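Local coordinates for RahU protein (Pseudomonas aeruginosa PAO1, PDB 6ZC2) that is an aegerolysin that interacts with the membrane sphingolipid ceramide phosphorylethanolamine, at residues A[27-32]-A[71-76]. Residues are numbered along the deposited sequence; the frame is centred on the assembly and turned at random. Where two conformers were deposited one is given.
Sequences LQWGKF and GTQGSF. With EDO (1,2-ethanediol), chain D.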
loop_
_atom_site.group_PDB
_atom_site.type_symbol
_atom_site.label_atom_id
_atom_site.label_comp_id
_atom_site.label_asym_id
_atom_site.label_seq_id
_atom_site.Cartn_x
_atom_site.Cartn_y
_atom_site.Cartn_z
ATOM N N LEU A 27 -1.068 4.185 10.091
ATOM C CA LEU A 27 -0.339 3.023 10.579
ATOM C C LEU A 27 -0.819 2.691 11.979
ATOM O O LEU A 27 -0.847 3.562 12.852
ATOM C CB LEU A 27 1.161 3.291 10.651
ATOM C CG LEU A 27 1.860 3.465 9.309
ATOM C CD1 LEU A 27 3.251 4.006 9.534
ATOM C CD2 LEU A 27 1.896 2.148 8.527
ATOM N N GLN A 28 -1.189 1.430 12.190
ATOM C CA GLN A 28 -1.369 0.927 13.544
ATOM C C GLN A 28 -0.047 0.467 14.141
ATOM O O GLN A 28 0.157 0.597 15.352
ATOM C CB GLN A 28 -2.367 -0.231 13.536
ATOM C CG GLN A 28 -3.803 0.159 13.196
ATOM C CD GLN A 28 -4.016 0.458 11.716
ATOM O OE1 GLN A 28 -3.719 -0.370 10.852
ATOM N NE2 GLN A 28 -4.551 1.638 11.422
ATOM N N TRP A 29 0.852 -0.060 13.308
ATOM C CA TRP A 29 2.168 -0.528 13.719
ATOM C C TRP A 29 3.153 -0.258 12.592
ATOM O O TRP A 29 2.801 -0.404 11.419
ATOM C CB TRP A 29 2.144 -2.038 13.986
ATOM C CG TRP A 29 1.286 -2.411 15.146
ATOM C CD1 TRP A 29 -0.015 -2.836 15.116
ATOM C CD2 TRP A 29 1.662 -2.371 16.524
ATOM N NE1 TRP A 29 -0.464 -3.072 16.393
ATOM C CE2 TRP A 29 0.547 -2.794 17.276
ATOM C CE3 TRP A 29 2.838 -2.026 17.195
ATOM C CZ2 TRP A 29 0.574 -2.878 18.667
ATOM C CZ3 TRP A 29 2.863 -2.111 18.574
ATOM C CH2 TRP A 29 1.739 -2.532 19.295
ATOM N N GLY A 30 4.379 0.118 12.947
ATOM C CA GLY A 30 5.445 0.267 11.972
ATOM C C GLY A 30 5.674 1.704 11.543
ATOM O O GLY A 30 5.233 2.662 12.181
ATOM N N LYS A 31 6.402 1.846 10.433
ATOM C CA LYS A 31 6.720 3.143 9.852
ATOM C C LYS A 31 6.659 3.041 8.332
ATOM O O LYS A 31 6.741 1.946 7.766
ATOM C CB LYS A 31 8.103 3.626 10.291
ATOM C CG LYS A 31 9.240 2.863 9.717
ATOM C CD LYS A 31 10.501 3.357 10.375
ATOM C CE LYS A 31 11.702 2.762 9.715
ATOM N NZ LYS A 31 12.995 3.259 10.283
ATOM N N PHE A 32 6.533 4.191 7.671
ATOM C CA PHE A 32 6.713 4.263 6.226
ATOM C C PHE A 32 8.176 4.601 5.943
ATOM O O PHE A 32 8.834 5.291 6.730
ATOM C CB PHE A 32 5.816 5.346 5.613
ATOM C CG PHE A 32 4.351 4.990 5.568
ATOM C CD1 PHE A 32 3.888 3.973 4.741
ATOM C CD2 PHE A 32 3.428 5.700 6.331
ATOM C CE1 PHE A 32 2.530 3.665 4.686
ATOM C CE2 PHE A 32 2.067 5.397 6.276
ATOM C CZ PHE A 32 1.620 4.380 5.455
ATOM N N GLY A 71 5.308 -5.862 13.874
ATOM C CA GLY A 71 5.469 -5.756 12.430
ATOM C C GLY A 71 4.918 -4.457 11.878
ATOM O O GLY A 71 5.095 -3.382 12.465
ATOM N N THR A 72 4.253 -4.551 10.726
ATOM C CA THR A 72 3.642 -3.393 10.093
ATOM C C THR A 72 2.183 -3.688 9.772
ATOM O O THR A 72 1.848 -4.778 9.295
ATOM C CB THR A 72 4.401 -2.930 8.825
ATOM O OG1 THR A 72 3.607 -1.942 8.165
ATOM C CG2 THR A 72 4.678 -4.084 7.850
ATOM N N GLN A 73 1.321 -2.706 10.039
ATOM C CA GLN A 73 -0.110 -2.800 9.766
ATOM C C GLN A 73 -0.628 -1.391 9.521
ATOM O O GLN A 73 -0.378 -0.497 10.336
ATOM C CB GLN A 73 -0.843 -3.427 10.956
ATOM C CG GLN A 73 -2.339 -3.554 10.744
ATOM C CD GLN A 73 -3.037 -4.205 11.914
ATOM O OE1 GLN A 73 -2.574 -4.116 13.050
ATOM N NE2 GLN A 73 -4.148 -4.880 11.643
ATOM N N GLY A 74 -1.341 -1.194 8.415
ATOM C CA GLY A 74 -1.815 0.141 8.091
ATOM C C GLY A 74 -2.661 0.145 6.836
ATOM O O GLY A 74 -3.101 -0.903 6.355
ATOM N N SER A 75 -2.890 1.351 6.311
ATOM C CA SER A 75 -3.723 1.517 5.124
ATOM C C SER A 75 -3.432 2.852 4.449
ATOM O O SER A 75 -2.827 3.752 5.040
ATOM C CB SER A 75 -5.211 1.448 5.471
ATOM O OG SER A 75 -5.592 2.553 6.265
ATOM N N PHE A 76 -3.891 2.969 3.200
ATOM C CA PHE A 76 -3.963 4.250 2.505
ATOM C C PHE A 76 -5.152 4.229 1.549
ATOM O O PHE A 76 -5.581 3.163 1.092
ATOM C CB PHE A 76 -2.657 4.641 1.774
ATOM C CG PHE A 76 -2.221 3.665 0.707
ATOM C CD1 PHE A 76 -2.712 3.749 -0.596
ATOM C CD2 PHE A 76 -1.296 2.668 1.007
ATOM C CE1 PHE A 76 -2.300 2.841 -1.573
ATOM C CE2 PHE A 76 -0.887 1.763 0.041
ATOM C CZ PHE A 76 -1.385 1.850 -1.251
HETATM C C1 EDO D . 1.846 -5.836 14.495
HETATM O O1 EDO D . 2.865 -6.832 14.572
HETATM C C2 EDO D . 1.052 -6.051 13.211
HETATM O O2 EDO D . 0.221 -7.213 13.326
#
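Successive amides of Gln28 and Trp29 converge on the carbonyl oxygen of Gln73, defining a classic beta bulge. The Trp29 N to Gln73 O bond measures 3.2 Å, is nearly straight (167° at the hydrogen) and uses a lone pair in the carbonyl plane. That from Gln28 N to Gln73 O is shorter, 2.8 Å, but more bent. Gln73 N returns a 3.1 Å bond to Trp29 O, completing an antiparallel hydrogen-bonded pair. The extended Gln73 chain, CG anti to the backbone N (chi1 180°), carries OE1 to the indole edge, 3.5 Å from Trp29 CD1, with amide and ring planes 15° apart. C1 of a 1,2-ethanediol, probably from crystallisation, lies over one ring face, 3.5 Å from Trp29 CG; its O1 accepts a hydrogen bond from Gly71 N. Leu27 lies on the other sheet face from Trp29, touching Ser62; its CD2 sits 3.8 Å above one face of the Phe32 ring, displaced toward the rim. Gly74, paired with Leu27 (CA to CA 4.1 Å), has no side chain to meet this methyl. Here the chain turns between two sheets: strand 19-27 pairs with 72-80, whereas 29-34 runs beside 58-63, where Ser62 hydrogen-bonds Thr72 OG1 and Lys31 O.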